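Local coordinates for protein interferon gamma receptor 1 (Gallus gallus, PDB 4EQ3) that probably binds the cytokine interferon gamma outside the cell, through an extracellular part built of two tandem fibronectin type III-like domains, of which this chain is made, at residues S146-S151 with G194-D199; V190-H195 with A204-S209; S79-I84 with T98-L103; T15-K20 with Q94-D99; H40-V45 with T58-S63. All blocks are in the same frame, centred on the assembly; numbering follows the deposited sequence.

Contact 1: residues S146-S151 with G194-D199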
# COMPACT_ATOMS: atom_id res chain seq x y z
N SER A 146 -13.96 -1.54 -4.97
CA SER A 146 -15.28 -0.95 -5.05
C SER A 146 -15.43 0.21 -4.05
O SER A 146 -16.39 1.00 -4.13
CB SER A 146 -16.37 -2.01 -4.83
OG SER A 146 -16.56 -2.27 -3.46
N GLU A 147 -14.49 0.33 -3.12
CA GLU A 147 -14.52 1.38 -2.10
C GLU A 147 -13.37 2.38 -2.25
O GLU A 147 -13.09 3.17 -1.35
CB GLU A 147 -14.50 0.78 -0.70
CG GLU A 147 -15.67 -0.15 -0.38
CD GLU A 147 -16.99 0.59 -0.20
OE1 GLU A 147 -16.97 1.82 -0.05
OE2 GLU A 147 -18.04 -0.08 -0.20
N LEU A 148 -12.69 2.34 -3.39
CA LEU A 148 -11.59 3.27 -3.63
C LEU A 148 -12.09 4.62 -4.10
O LEU A 148 -12.88 4.70 -5.04
CB LEU A 148 -10.64 2.70 -4.69
CG LEU A 148 -9.54 3.65 -5.17
CD1 LEU A 148 -8.59 4.05 -4.03
CD2 LEU A 148 -8.78 3.02 -6.33
N SER A 149 -11.62 5.69 -3.47
CA SER A 149 -11.87 7.03 -3.97
C SER A 149 -10.59 7.86 -3.88
O SER A 149 -9.64 7.50 -3.19
CB SER A 149 -13.01 7.70 -3.20
OG SER A 149 -12.69 7.89 -1.83
N TYR A 150 -10.56 8.99 -4.58
CA TYR A 150 -9.45 9.91 -4.46
C TYR A 150 -10.00 11.26 -4.10
O TYR A 150 -11.05 11.66 -4.62
CB TYR A 150 -8.64 9.98 -5.76
CG TYR A 150 -7.84 8.73 -6.05
CD1 TYR A 150 -8.36 7.72 -6.85
CD2 TYR A 150 -6.57 8.55 -5.52
CE1 TYR A 150 -7.64 6.57 -7.11
CE2 TYR A 150 -5.84 7.40 -5.78
CZ TYR A 150 -6.38 6.41 -6.57
OH TYR A 150 -5.67 5.27 -6.83
N SER A 151 -9.33 11.95 -3.19
CA SER A 151 -9.65 13.33 -2.90
C SER A 151 -8.61 14.18 -3.60
O SER A 151 -7.43 13.85 -3.58
CB SER A 151 -9.62 13.60 -1.39
OG SER A 151 -8.35 13.25 -0.87
N GLY A 194 -5.35 8.88 -2.05
CA GLY A 194 -6.27 7.76 -2.12
C GLY A 194 -7.06 7.58 -0.83
O GLY A 194 -6.55 7.86 0.26
N HIS A 195 -8.30 7.11 -0.96
CA HIS A 195 -9.17 6.80 0.18
C HIS A 195 -9.78 5.42 -0.04
O HIS A 195 -10.17 5.10 -1.16
CB HIS A 195 -10.31 7.82 0.30
CG HIS A 195 -9.91 9.14 0.89
ND1 HIS A 195 -9.30 10.13 0.16
CD2 HIS A 195 -10.07 9.64 2.14
CE1 HIS A 195 -9.08 11.18 0.93
NE2 HIS A 195 -9.54 10.90 2.14
N PHE A 196 -9.86 4.61 1.01
CA PHE A 196 -10.65 3.39 0.97
C PHE A 196 -11.68 3.44 2.10
O PHE A 196 -11.34 3.71 3.25
CB PHE A 196 -9.76 2.14 1.10
CG PHE A 196 -8.95 1.80 -0.15
CD1 PHE A 196 -7.63 2.20 -0.27
CD2 PHE A 196 -9.51 1.05 -1.17
CE1 PHE A 196 -6.89 1.89 -1.41
CE2 PHE A 196 -8.77 0.72 -2.32
CZ PHE A 196 -7.46 1.15 -2.43
N PHE A 197 -12.95 3.19 1.76
CA PHE A 197 -14.03 3.26 2.75
C PHE A 197 -14.11 4.64 3.38
O PHE A 197 -14.10 4.77 4.61
CB PHE A 197 -13.84 2.24 3.86
CG PHE A 197 -13.72 0.83 3.36
CD1 PHE A 197 -14.85 0.07 3.11
CD2 PHE A 197 -12.47 0.25 3.17
CE1 PHE A 197 -14.73 -1.23 2.65
CE2 PHE A 197 -12.37 -1.06 2.72
CZ PHE A 197 -13.50 -1.79 2.47
N ASP A 198 -14.18 5.67 2.54
CA ASP A 198 -14.13 7.06 2.99
C ASP A 198 -12.83 7.35 3.72
O ASP A 198 -11.83 7.73 3.10
CB ASP A 198 -15.34 7.41 3.87
CG ASP A 198 -16.66 7.26 3.14
OD1 ASP A 198 -16.70 7.58 1.93
OD2 ASP A 198 -17.65 6.81 3.77
N ASP A 199 -12.82 7.18 5.04
CA ASP A 199 -11.64 7.56 5.82
C ASP A 199 -11.00 6.46 6.67
O ASP A 199 -10.13 6.74 7.49
CB ASP A 199 -11.94 8.80 6.66
CG ASP A 199 -12.05 10.07 5.82
OD1 ASP A 199 -12.63 11.06 6.31
OD2 ASP A 199 -11.55 10.07 4.67
O HOH W 1 -13.31 5.87 -0.37

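Contact 2: residues V190-H195 with A204-S209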
# COMPACT_ATOMS: atom_id res chain seq x y z
N VAL A 190 -2.32 21.20 -8.10
CA VAL A 190 -3.23 20.17 -7.64
C VAL A 190 -2.47 18.99 -7.07
O VAL A 190 -1.38 18.64 -7.56
CB VAL A 190 -4.15 19.70 -8.79
CG1 VAL A 190 -3.43 18.67 -9.65
CG2 VAL A 190 -5.43 19.12 -8.24
N SER A 191 -3.06 18.40 -6.03
CA SER A 191 -2.54 17.19 -5.41
C SER A 191 -3.69 16.25 -5.09
O SER A 191 -4.85 16.66 -5.09
CB SER A 191 -1.79 17.53 -4.12
OG SER A 191 -2.70 18.05 -3.16
N ALA A 192 -3.38 14.99 -4.81
CA ALA A 192 -4.43 14.02 -4.54
C ALA A 192 -4.02 12.98 -3.50
O ALA A 192 -2.82 12.75 -3.30
CB ALA A 192 -4.86 13.33 -5.83
N LYS A 193 -4.99 12.37 -2.85
CA LYS A 193 -4.78 11.25 -1.94
C LYS A 193 -5.76 10.11 -2.21
O LYS A 193 -6.86 10.35 -2.52
CB LYS A 193 -5.04 11.67 -0.50
CG LYS A 193 -4.08 12.50 0.16
CD LYS A 193 -4.37 12.48 1.62
CE LYS A 193 -5.04 13.65 2.08
NZ LYS A 193 -4.77 13.90 3.45
N GLY A 194 -5.35 8.88 -2.05
CA GLY A 194 -6.27 7.76 -2.12
C GLY A 194 -7.06 7.58 -0.83
O GLY A 194 -6.55 7.86 0.26
N HIS A 195 -8.30 7.11 -0.96
CA HIS A 195 -9.17 6.80 0.18
C HIS A 195 -9.78 5.42 -0.04
O HIS A 195 -10.17 5.10 -1.16
CB HIS A 195 -10.31 7.82 0.30
CG HIS A 195 -9.91 9.14 0.89
ND1 HIS A 195 -9.30 10.13 0.16
CD2 HIS A 195 -10.07 9.64 2.14
CE1 HIS A 195 -9.08 11.18 0.93
NE2 HIS A 195 -9.54 10.90 2.14
N ALA A 204 -1.00 8.93 1.53
CA ALA A 204 -0.19 10.15 1.51
C ALA A 204 -0.56 10.98 0.28
O ALA A 204 -1.05 10.43 -0.70
CB ALA A 204 1.30 9.81 1.47
N SER A 205 -0.34 12.29 0.35
CA SER A 205 -0.61 13.17 -0.78
C SER A 205 0.45 13.06 -1.85
O SER A 205 1.64 12.95 -1.55
CB SER A 205 -0.67 14.63 -0.33
OG SER A 205 -1.54 14.79 0.77
N SER A 206 0.03 13.12 -3.10
CA SER A 206 0.98 13.24 -4.20
C SER A 206 1.66 14.59 -4.02
O SER A 206 1.17 15.43 -3.27
CB SER A 206 0.24 13.22 -5.53
OG SER A 206 -0.69 14.29 -5.62
N GLU A 207 2.79 14.80 -4.69
CA GLU A 207 3.33 16.15 -4.72
C GLU A 207 2.53 17.01 -5.69
O GLU A 207 1.83 16.49 -6.56
CB GLU A 207 4.83 16.16 -5.03
CG GLU A 207 5.24 15.28 -6.19
CD GLU A 207 6.74 15.36 -6.43
OE1 GLU A 207 7.27 16.49 -6.58
OE2 GLU A 207 7.38 14.28 -6.47
N GLU A 208 2.60 18.32 -5.52
CA GLU A 208 1.80 19.23 -6.31
C GLU A 208 2.21 19.20 -7.77
O GLU A 208 3.40 19.17 -8.09
CB GLU A 208 1.91 20.66 -5.78
CG GLU A 208 1.04 20.97 -4.57
CD GLU A 208 0.75 22.46 -4.44
OE1 GLU A 208 1.56 23.27 -4.94
OE2 GLU A 208 -0.29 22.81 -3.86
N SER A 209 1.21 19.18 -8.66
CA SER A 209 1.41 19.42 -10.08
C SER A 209 0.75 20.74 -10.43
O SER A 209 -0.38 21.00 -10.02
CB SER A 209 0.79 18.31 -10.92
OG SER A 209 1.61 17.16 -10.96
O HOH W 2 -3.58 16.16 -1.63
O HOH W 3 -2.52 8.41 -1.58

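Contact 3: residues S79-I84 with T98-L103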
# COMPACT_ATOMS: atom_id res chain seq x y z
N SER A 79 -7.27 -9.76 11.74
CA SER A 79 -5.87 -9.77 12.16
C SER A 79 -5.09 -10.97 11.61
O SER A 79 -5.65 -12.02 11.28
CB SER A 79 -5.78 -9.77 13.69
OG SER A 79 -6.38 -8.62 14.26
N TYR A 80 -3.78 -10.78 11.50
CA TYR A 80 -2.86 -11.85 11.12
C TYR A 80 -1.67 -11.78 12.07
O TYR A 80 -1.30 -10.70 12.54
CB TYR A 80 -2.34 -11.66 9.69
CG TYR A 80 -3.33 -11.96 8.57
CD1 TYR A 80 -3.38 -13.22 7.98
CD2 TYR A 80 -4.17 -10.97 8.08
CE1 TYR A 80 -4.26 -13.48 6.94
CE2 TYR A 80 -5.05 -11.23 7.04
CZ TYR A 80 -5.09 -12.49 6.48
OH TYR A 80 -5.97 -12.73 5.45
N TRP A 81 -1.08 -12.93 12.36
CA TRP A 81 0.21 -12.97 13.02
C TRP A 81 1.16 -13.76 12.12
O TRP A 81 0.73 -14.61 11.34
CB TRP A 81 0.11 -13.62 14.40
CG TRP A 81 -0.45 -12.69 15.44
CD1 TRP A 81 0.25 -11.92 16.32
CD2 TRP A 81 -1.83 -12.43 15.69
NE1 TRP A 81 -0.61 -11.20 17.10
CE2 TRP A 81 -1.89 -11.50 16.74
CE3 TRP A 81 -3.02 -12.89 15.12
CZ2 TRP A 81 -3.10 -11.02 17.24
CZ3 TRP A 81 -4.22 -12.42 15.63
CH2 TRP A 81 -4.25 -11.49 16.67
N PHE A 82 2.45 -13.45 12.22
CA PHE A 82 3.45 -14.21 11.47
C PHE A 82 4.58 -14.58 12.41
O PHE A 82 4.76 -13.94 13.45
CB PHE A 82 4.00 -13.41 10.28
CG PHE A 82 2.93 -12.79 9.43
CD1 PHE A 82 2.54 -11.48 9.64
CD2 PHE A 82 2.32 -13.52 8.42
CE1 PHE A 82 1.55 -10.89 8.85
CE2 PHE A 82 1.33 -12.95 7.64
CZ PHE A 82 0.94 -11.63 7.86
N ARG A 83 5.33 -15.62 12.07
CA ARG A 83 6.45 -16.02 12.93
C ARG A 83 7.56 -16.69 12.12
O ARG A 83 7.31 -17.26 11.06
CB ARG A 83 5.99 -16.92 14.08
CG ARG A 83 5.58 -18.33 13.66
CD ARG A 83 5.10 -19.12 14.89
NE ARG A 83 4.69 -20.49 14.61
CZ ARG A 83 4.22 -21.32 15.54
NH1 ARG A 83 4.12 -20.92 16.79
NH2 ARG A 83 3.86 -22.56 15.22
N ILE A 84 8.78 -16.61 12.62
CA ILE A 84 9.90 -17.15 11.88
C ILE A 84 10.83 -17.90 12.80
O ILE A 84 11.13 -17.43 13.89
CB ILE A 84 10.74 -16.02 11.23
CG1 ILE A 84 9.83 -14.98 10.56
CG2 ILE A 84 11.75 -16.62 10.25
CD1 ILE A 84 9.97 -13.59 11.12
N THR A 98 5.57 -11.91 15.25
CA THR A 98 5.47 -10.48 14.96
C THR A 98 4.37 -9.84 15.81
O THR A 98 3.55 -10.53 16.44
CB THR A 98 5.13 -10.21 13.48
OG1 THR A 98 3.86 -10.78 13.15
CG2 THR A 98 6.20 -10.78 12.55
N ASP A 99 4.35 -8.50 15.83
CA ASP A 99 3.20 -7.77 16.32
C ASP A 99 1.96 -8.19 15.53
O ASP A 99 2.07 -8.69 14.41
CB ASP A 99 3.38 -6.26 16.15
CG ASP A 99 4.51 -5.69 17.00
OD1 ASP A 99 4.88 -6.31 18.02
OD2 ASP A 99 5.03 -4.61 16.63
N GLU A 100 0.79 -7.99 16.13
CA GLU A 100 -0.46 -8.18 15.43
C GLU A 100 -0.48 -7.31 14.18
O GLU A 100 -0.04 -6.16 14.21
CB GLU A 100 -1.63 -7.78 16.33
CG GLU A 100 -2.98 -7.77 15.63
CD GLU A 100 -4.12 -7.52 16.62
OE1 GLU A 100 -3.84 -7.25 17.80
OE2 GLU A 100 -5.29 -7.59 16.21
N PHE A 101 -0.99 -7.85 13.08
CA PHE A 101 -1.04 -7.09 11.84
C PHE A 101 -2.45 -7.03 11.30
O PHE A 101 -3.11 -8.05 11.11
CB PHE A 101 -0.09 -7.67 10.78
CG PHE A 101 -0.21 -7.00 9.43
CD1 PHE A 101 0.52 -5.85 9.13
CD2 PHE A 101 -1.06 -7.51 8.46
CE1 PHE A 101 0.40 -5.23 7.89
CE2 PHE A 101 -1.18 -6.90 7.22
CZ PHE A 101 -0.45 -5.76 6.93
N VAL A 102 -2.90 -5.80 11.05
CA VAL A 102 -4.19 -5.54 10.44
C VAL A 102 -4.00 -4.59 9.26
O VAL A 102 -3.56 -3.46 9.45
CB VAL A 102 -5.15 -4.90 11.44
CG1 VAL A 102 -6.50 -4.72 10.81
CG2 VAL A 102 -5.24 -5.76 12.70
N LEU A 103 -4.31 -5.06 8.06
CA LEU A 103 -4.05 -4.28 6.85
C LEU A 103 -4.67 -2.89 6.89
O LEU A 103 -4.02 -1.91 6.53
CB LEU A 103 -4.50 -5.04 5.60
CG LEU A 103 -4.14 -4.38 4.26
CD1 LEU A 103 -2.63 -4.26 4.09
CD2 LEU A 103 -4.75 -5.17 3.11

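Contact 4: residues T15-K20 with Q94-D99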
# COMPACT_ATOMS: atom_id res chain seq x y z
N THR A 15 15.62 -11.93 14.55
CA THR A 15 15.48 -10.72 15.33
C THR A 15 14.99 -9.56 14.47
O THR A 15 14.99 -9.64 13.24
CB THR A 15 16.82 -10.36 15.99
OG1 THR A 15 16.58 -9.57 17.17
CG2 THR A 15 17.71 -9.60 15.03
N GLY A 16 14.54 -8.50 15.13
CA GLY A 16 14.11 -7.29 14.46
C GLY A 16 13.01 -7.51 13.45
O GLY A 16 13.04 -6.94 12.35
N THR A 17 12.03 -8.33 13.80
CA THR A 17 10.94 -8.62 12.88
C THR A 17 10.21 -7.34 12.53
O THR A 17 10.03 -6.47 13.38
CB THR A 17 9.94 -9.64 13.46
OG1 THR A 17 9.24 -9.07 14.57
CG2 THR A 17 10.67 -10.90 13.89
N SER A 18 9.83 -7.22 11.27
CA SER A 18 9.08 -6.05 10.83
C SER A 18 8.21 -6.37 9.63
O SER A 18 8.69 -6.88 8.60
CB SER A 18 10.04 -4.91 10.48
OG SER A 18 9.32 -3.80 10.00
N VAL A 19 6.92 -6.07 9.75
CA VAL A 19 6.02 -6.24 8.63
C VAL A 19 5.81 -4.86 8.02
O VAL A 19 5.37 -3.93 8.70
CB VAL A 19 4.65 -6.83 9.03
CG1 VAL A 19 3.76 -6.97 7.81
CG2 VAL A 19 4.82 -8.19 9.72
N LYS A 20 6.17 -4.72 6.75
CA LYS A 20 6.00 -3.46 6.03
C LYS A 20 5.00 -3.66 4.91
O LYS A 20 5.19 -4.49 4.03
CB LYS A 20 7.34 -3.02 5.43
CG LYS A 20 8.42 -2.87 6.45
CD LYS A 20 8.14 -1.72 7.39
CE LYS A 20 8.32 -0.39 6.68
NZ LYS A 20 8.63 0.69 7.65
N GLN A 94 13.66 -21.56 18.16
CA GLN A 94 12.23 -21.49 18.38
C GLN A 94 11.72 -20.37 17.48
O GLN A 94 12.52 -19.61 16.91
CB GLN A 94 11.92 -21.18 19.84
CG GLN A 94 12.59 -22.12 20.84
CD GLN A 94 11.99 -23.53 20.85
OE1 GLN A 94 11.23 -23.91 19.95
NE2 GLN A 94 12.35 -24.31 21.87
N TYR A 95 10.41 -20.27 17.35
CA TYR A 95 9.81 -19.24 16.51
C TYR A 95 9.76 -17.92 17.26
O TYR A 95 9.64 -17.89 18.47
CB TYR A 95 8.39 -19.62 16.13
CG TYR A 95 8.26 -20.52 14.93
CD1 TYR A 95 8.60 -20.06 13.66
CD2 TYR A 95 7.77 -21.80 15.07
CE1 TYR A 95 8.46 -20.88 12.56
CE2 TYR A 95 7.62 -22.62 13.97
CZ TYR A 95 7.97 -22.16 12.73
OH TYR A 95 7.82 -22.99 11.64
N VAL A 96 9.87 -16.83 16.52
CA VAL A 96 9.65 -15.51 17.09
C VAL A 96 8.47 -14.92 16.34
O VAL A 96 8.40 -15.01 15.10
CB VAL A 96 10.89 -14.61 16.97
CG1 VAL A 96 11.36 -14.56 15.54
CG2 VAL A 96 10.58 -13.21 17.50
N GLU A 97 7.55 -14.31 17.08
CA GLU A 97 6.28 -13.85 16.55
C GLU A 97 6.29 -12.34 16.28
O GLU A 97 6.94 -11.58 17.00
CB GLU A 97 5.17 -14.18 17.55
CG GLU A 97 3.76 -14.02 17.04
CD GLU A 97 2.73 -14.64 17.98
OE1 GLU A 97 2.32 -13.97 18.95
OE2 GLU A 97 2.36 -15.81 17.75
N THR A 98 5.57 -11.91 15.25
CA THR A 98 5.47 -10.48 14.96
C THR A 98 4.37 -9.84 15.81
O THR A 98 3.55 -10.53 16.44
CB THR A 98 5.13 -10.21 13.48
OG1 THR A 98 3.86 -10.78 13.15
CG2 THR A 98 6.20 -10.78 12.55
N ASP A 99 4.35 -8.50 15.83
CA ASP A 99 3.20 -7.77 16.32
C ASP A 99 1.96 -8.19 15.53
O ASP A 99 2.07 -8.69 14.41
CB ASP A 99 3.38 -6.26 16.15
CG ASP A 99 4.51 -5.69 17.00
OD1 ASP A 99 4.88 -6.31 18.02
OD2 ASP A 99 5.03 -4.61 16.63
O HOH W 4 6.76 -7.37 14.62

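Contact 5: residues H40-V45 with T58-S63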
# COMPACT_ATOMS: atom_id res chain seq x y z
N HIS A 40 19.04 -20.85 7.25
CA HIS A 40 17.83 -20.77 6.45
C HIS A 40 16.67 -20.54 7.41
O HIS A 40 16.80 -20.75 8.61
CB HIS A 40 17.61 -22.05 5.64
CG HIS A 40 18.65 -22.28 4.59
ND1 HIS A 40 19.92 -22.71 4.88
CD2 HIS A 40 18.60 -22.13 3.24
CE1 HIS A 40 20.61 -22.82 3.76
NE2 HIS A 40 19.83 -22.48 2.75
N PHE A 41 15.53 -20.10 6.88
CA PHE A 41 14.43 -19.71 7.76
C PHE A 41 13.10 -20.34 7.36
O PHE A 41 12.91 -20.75 6.21
CB PHE A 41 14.31 -18.19 7.82
CG PHE A 41 15.57 -17.49 8.23
CD1 PHE A 41 15.97 -17.47 9.55
CD2 PHE A 41 16.37 -16.86 7.28
CE1 PHE A 41 17.14 -16.83 9.94
CE2 PHE A 41 17.55 -16.22 7.65
CZ PHE A 41 17.93 -16.21 8.98
N VAL A 42 12.18 -20.43 8.32
CA VAL A 42 10.83 -20.90 8.03
C VAL A 42 9.82 -19.91 8.59
O VAL A 42 9.83 -19.60 9.78
CB VAL A 42 10.55 -22.29 8.63
CG1 VAL A 42 9.16 -22.75 8.24
CG2 VAL A 42 11.60 -23.29 8.14
N VAL A 43 8.93 -19.44 7.72
CA VAL A 43 7.93 -18.45 8.10
C VAL A 43 6.55 -19.08 8.15
O VAL A 43 6.17 -19.82 7.23
CB VAL A 43 7.89 -17.28 7.11
CG1 VAL A 43 6.83 -16.27 7.52
CG2 VAL A 43 9.26 -16.62 6.99
N GLU A 44 5.80 -18.79 9.21
CA GLU A 44 4.41 -19.23 9.31
C GLU A 44 3.44 -18.06 9.47
O GLU A 44 3.81 -17.00 9.97
CB GLU A 44 4.24 -20.20 10.47
CG GLU A 44 5.09 -21.45 10.34
CD GLU A 44 4.68 -22.51 11.34
OE1 GLU A 44 4.52 -22.17 12.54
OE2 GLU A 44 4.51 -23.67 10.93
N VAL A 45 2.20 -18.27 9.03
CA VAL A 45 1.16 -17.26 9.18
C VAL A 45 -0.04 -17.82 9.97
O VAL A 45 -0.41 -18.97 9.80
CB VAL A 45 0.68 -16.79 7.81
CG1 VAL A 45 0.26 -17.97 6.95
CG2 VAL A 45 -0.46 -15.78 7.96
N THR A 58 5.93 -20.34 0.13
CA THR A 58 7.00 -19.69 -0.62
C THR A 58 8.16 -19.27 0.27
O THR A 58 9.15 -18.74 -0.22
CB THR A 58 6.48 -18.41 -1.30
OG1 THR A 58 5.83 -17.60 -0.31
CG2 THR A 58 5.50 -18.74 -2.40
N CYS A 59 8.05 -19.52 1.57
CA CYS A 59 9.07 -19.09 2.51
C CYS A 59 9.47 -20.20 3.48
O CYS A 59 9.48 -20.01 4.70
CB CYS A 59 8.62 -17.83 3.28
SG CYS A 59 8.30 -16.37 2.25
N VAL A 60 9.80 -21.37 2.93
CA VAL A 60 10.31 -22.47 3.73
C VAL A 60 11.73 -22.77 3.28
O VAL A 60 11.99 -22.91 2.08
CB VAL A 60 9.45 -23.74 3.59
CG1 VAL A 60 9.97 -24.84 4.51
CG2 VAL A 60 8.00 -23.44 3.90
N ASN A 61 12.63 -22.87 4.23
CA ASN A 61 14.02 -23.13 3.96
C ASN A 61 14.62 -22.11 3.02
O ASN A 61 15.25 -22.48 2.08
CB ASN A 61 14.22 -24.53 3.34
CG ASN A 61 13.80 -25.66 4.25
OD1 ASN A 61 13.80 -25.55 5.44
ND2 ASN A 61 13.50 -26.78 3.65
N ILE A 62 14.39 -20.83 3.28
CA ILE A 62 14.91 -19.75 2.45
C ILE A 62 16.10 -19.11 3.13
O ILE A 62 16.19 -19.09 4.36
CB ILE A 62 13.86 -18.67 2.18
CG1 ILE A 62 13.24 -18.17 3.48
CG2 ILE A 62 12.79 -19.21 1.27
CD1 ILE A 62 12.50 -16.83 3.34
N SER A 63 17.03 -18.60 2.32
CA SER A 63 18.23 -17.96 2.85
C SER A 63 18.01 -16.46 3.04
O SER A 63 18.68 -15.83 3.86
CB SER A 63 19.42 -18.18 1.91
OG SER A 63 19.19 -17.56 0.66

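Contact 1: residues S146-S151 with G194-D199
E147 lays its side chain over one face of the F197 ring, in the fibronectin type III sandwich of the second domain, where strand 148-156 begins and its antiparallel neighbour 186-196 ends. E147 CB makes a CH-pi contact, 3.9 Å from the centroid of the F197 ring. The next atom, E147 CG, comes down to 3.4 Å from F197 CE1. With the chain bent at chi2 (-72°), E147 CD stays 4.0 Å from F197 CD1, and the carboxylate lies almost parallel to the ring, the planes 13° apart. Its OE1 still passes CD1 at the ring's rim. A second CH-pi contact has L148 CD1 over a face of F196, 3.8 Å from the ring centroid. F196 and F197 meet F24 and F77 of the first domain edge-to-face, and both touch I144 of helix 142-145, so this end of the sheet faces the interdomain junction. G194 has no side chain, and the Y150 ring comes against its CA at 3.5 Å from CD2, while the Y150 hydroxyl bonds H129. S149 and H195 pair through both backbone amides, S149 N donating almost straight to H195 O. Beyond them, F197 N donates to E147 O as the chain turns. One water ties this end together: it donates to E147 O at 2.9 Å, accepts from D198 N and hydrogen-bonds S149 OG at 2.6 Å.

Contact 2: residues V190-H195 with A204-S209
A chi1 of 60° sets S206 OG between its own backbone N and carbonyl carbon, and from there it faces strand 186-196 and accepts the A192 amide, with OG 2.9 Å from A192 N. A serine oxygen thus does the work that a backbone carbonyl does in a regular antiparallel pair. S206 N answers with a bond of 2.9 Å to A192 O, so one serine pairs with both the N-H and the C=O of A192. K193 reaches past S205 alongside its hydroxyl, K193 CG lying 3.5 Å from S205 OG before the chain bends at chi3 (-102°). Two waters bridge the exposed A204-S205 end: one joins A204 O to G194 N, the other hydrogen-bonds S191 OG and, weakly, S205 OG. Regular pairing resumes at V190 and S209, whose amides exchange bonds, V190 N to S209 O at 2.7 Å and S209 N to V190 O at 2.9 Å. This is the hairpin of strands 186-196 and 201-213 in the second fibronectin type III domain, the latter interrupted here. Strand 148-156 pairs with the far edge of 186-196, V190 packs on L114 and L116 of strand 113-119, and P112 touches both A192 and S206.

Contact 3: residues S79-I84 with T98-L103
The W81 indole lies flat against the backbone and stem of E100. E100 CA sits over one face of the five-membered ring, 3.9 Å from its centroid, and CG continues across the six-membered part, 3.6 Å from W81 CZ2. With CG anti to the backbone N (chi1 172°) and the rest extended, the E100 carboxylate lies tilted 29° from the indole plane; its OE2 accepts from S79 OG, though the 2.5 Å length is doubtfully short. W81 also makes a cation-pi pair with K46. On T98 the hydroxyl does the work: OG1 accepts F82 N at 3.2 Å, donates to D99 O and stands at the edge of the F82 ring. Farther along that rim, F82 CE1 meets F101 CB at 4.1 Å. Backbone bonds fasten Y80 to F101 and T98 N to F82 O. Strand 81-88 and the residues just before it hold the segment leading into helix 103-106, with V102 as N-cap: the interdomain linker of a two-domain class II cytokine receptor.

Contact 4: residues T15-K20 with Q94-D99
T98 CG2 fits against T17 and V19, and this methyl group is the close part of the contact. T98 CG2 lies 4.0 Å from T17 CB and 4.1 Å from V19 CG2, with the V19 and T98 side chains crossing at about a right angle. CG2 gets there because it is anti to the carbonyl carbon of T98, on the other branch from the hydroxyl, which accepts F82 N. L28 and F101 add to the apolar patch, L28 touching T98 and both touching V19. Strands 17-22 and 91-97 are outermost strands of the two different sheets of the first domain's fibronectin type III sandwich, so side chains and water, rather than backbone bonds, join them here. Past T98 a single methyl-to-methyl contact remains: T17 and V96 reach toward each other tip to tip, with T17 CG2 4.1 Å from V96 CG1, and P14 also touches V96. On the polar branch, T17 OG1 is too far from E97 O to bond it directly, at 4.2 Å. A water bridges instead, 3.0 Å from T17 OG1 and accepting from D99 N at 2.9 Å. The CB of E97 points away from T17; its OE2 is hydrogen-bonded to the hydroxyl of Y53.

Contact 5: residues H40-V45 with T58-S63
A G1 beta bulge interrupts the hairpin of strands 40-46 and 54-62 in the first fibronectin type III domain: N61 and I62 both face F41. N61 supplies the left-handed backbone conformation of such a bulge (phi 57°), and the register shifts by one residue between the pairs F41-I62 and V42-V60. F41 N gives a bond of 2.8 Å to I62 O, while the return bond from I62 N to F41 O is longer, 3.3 Å. I62 O has a second neighbour in the CA of H40, 3.1 Å away. Beyond the bulge V43 N donates to C59 O at 3.1 Å. On one face V42 CG2 meets V60 CG1 at 4.3 Å, and the N61 side chain runs alongside V42, pointing the same way. On the other, C59 CB presses on V43 CB at 3.9 Å; with SG anti to its carbonyl carbon (chi1 -62°), C59 forms the disulfide to C67, tying this sheet to strand 66-68 of the opposite one. The F41 ring meets S63 O at its edge and packs edge-to-face with W30 and Y32. Strand 81-88 flanks strand 40-46 on the side away from strand 54-62, and Y95 of strand 91-97 touches V42.

Contacts 1 and 2 share strand 186-196, which is held by strand 148-156 in one and by the interrupted strand 201-213 in the other; S151 O probably accepts K193 N between them. Contacts 3, 4 and 5 belong to the first domain, contact 3 running on into the interdomain linker; across the two domains, the centres of 1 and 5 are about 35 Å apart. Contacts 3 and 4 share T98 and D99, and contact 3 meets contact 5 through the salt bridge of R83 with E44. Contacts 1, 2, 3 and 5 are partly buried and rest on backbone bonds, patched by hydroxyls in 2 and 3 and shifted in register by a bulge in 5. Contact 4, at the surface, relies on methyl groups and one water.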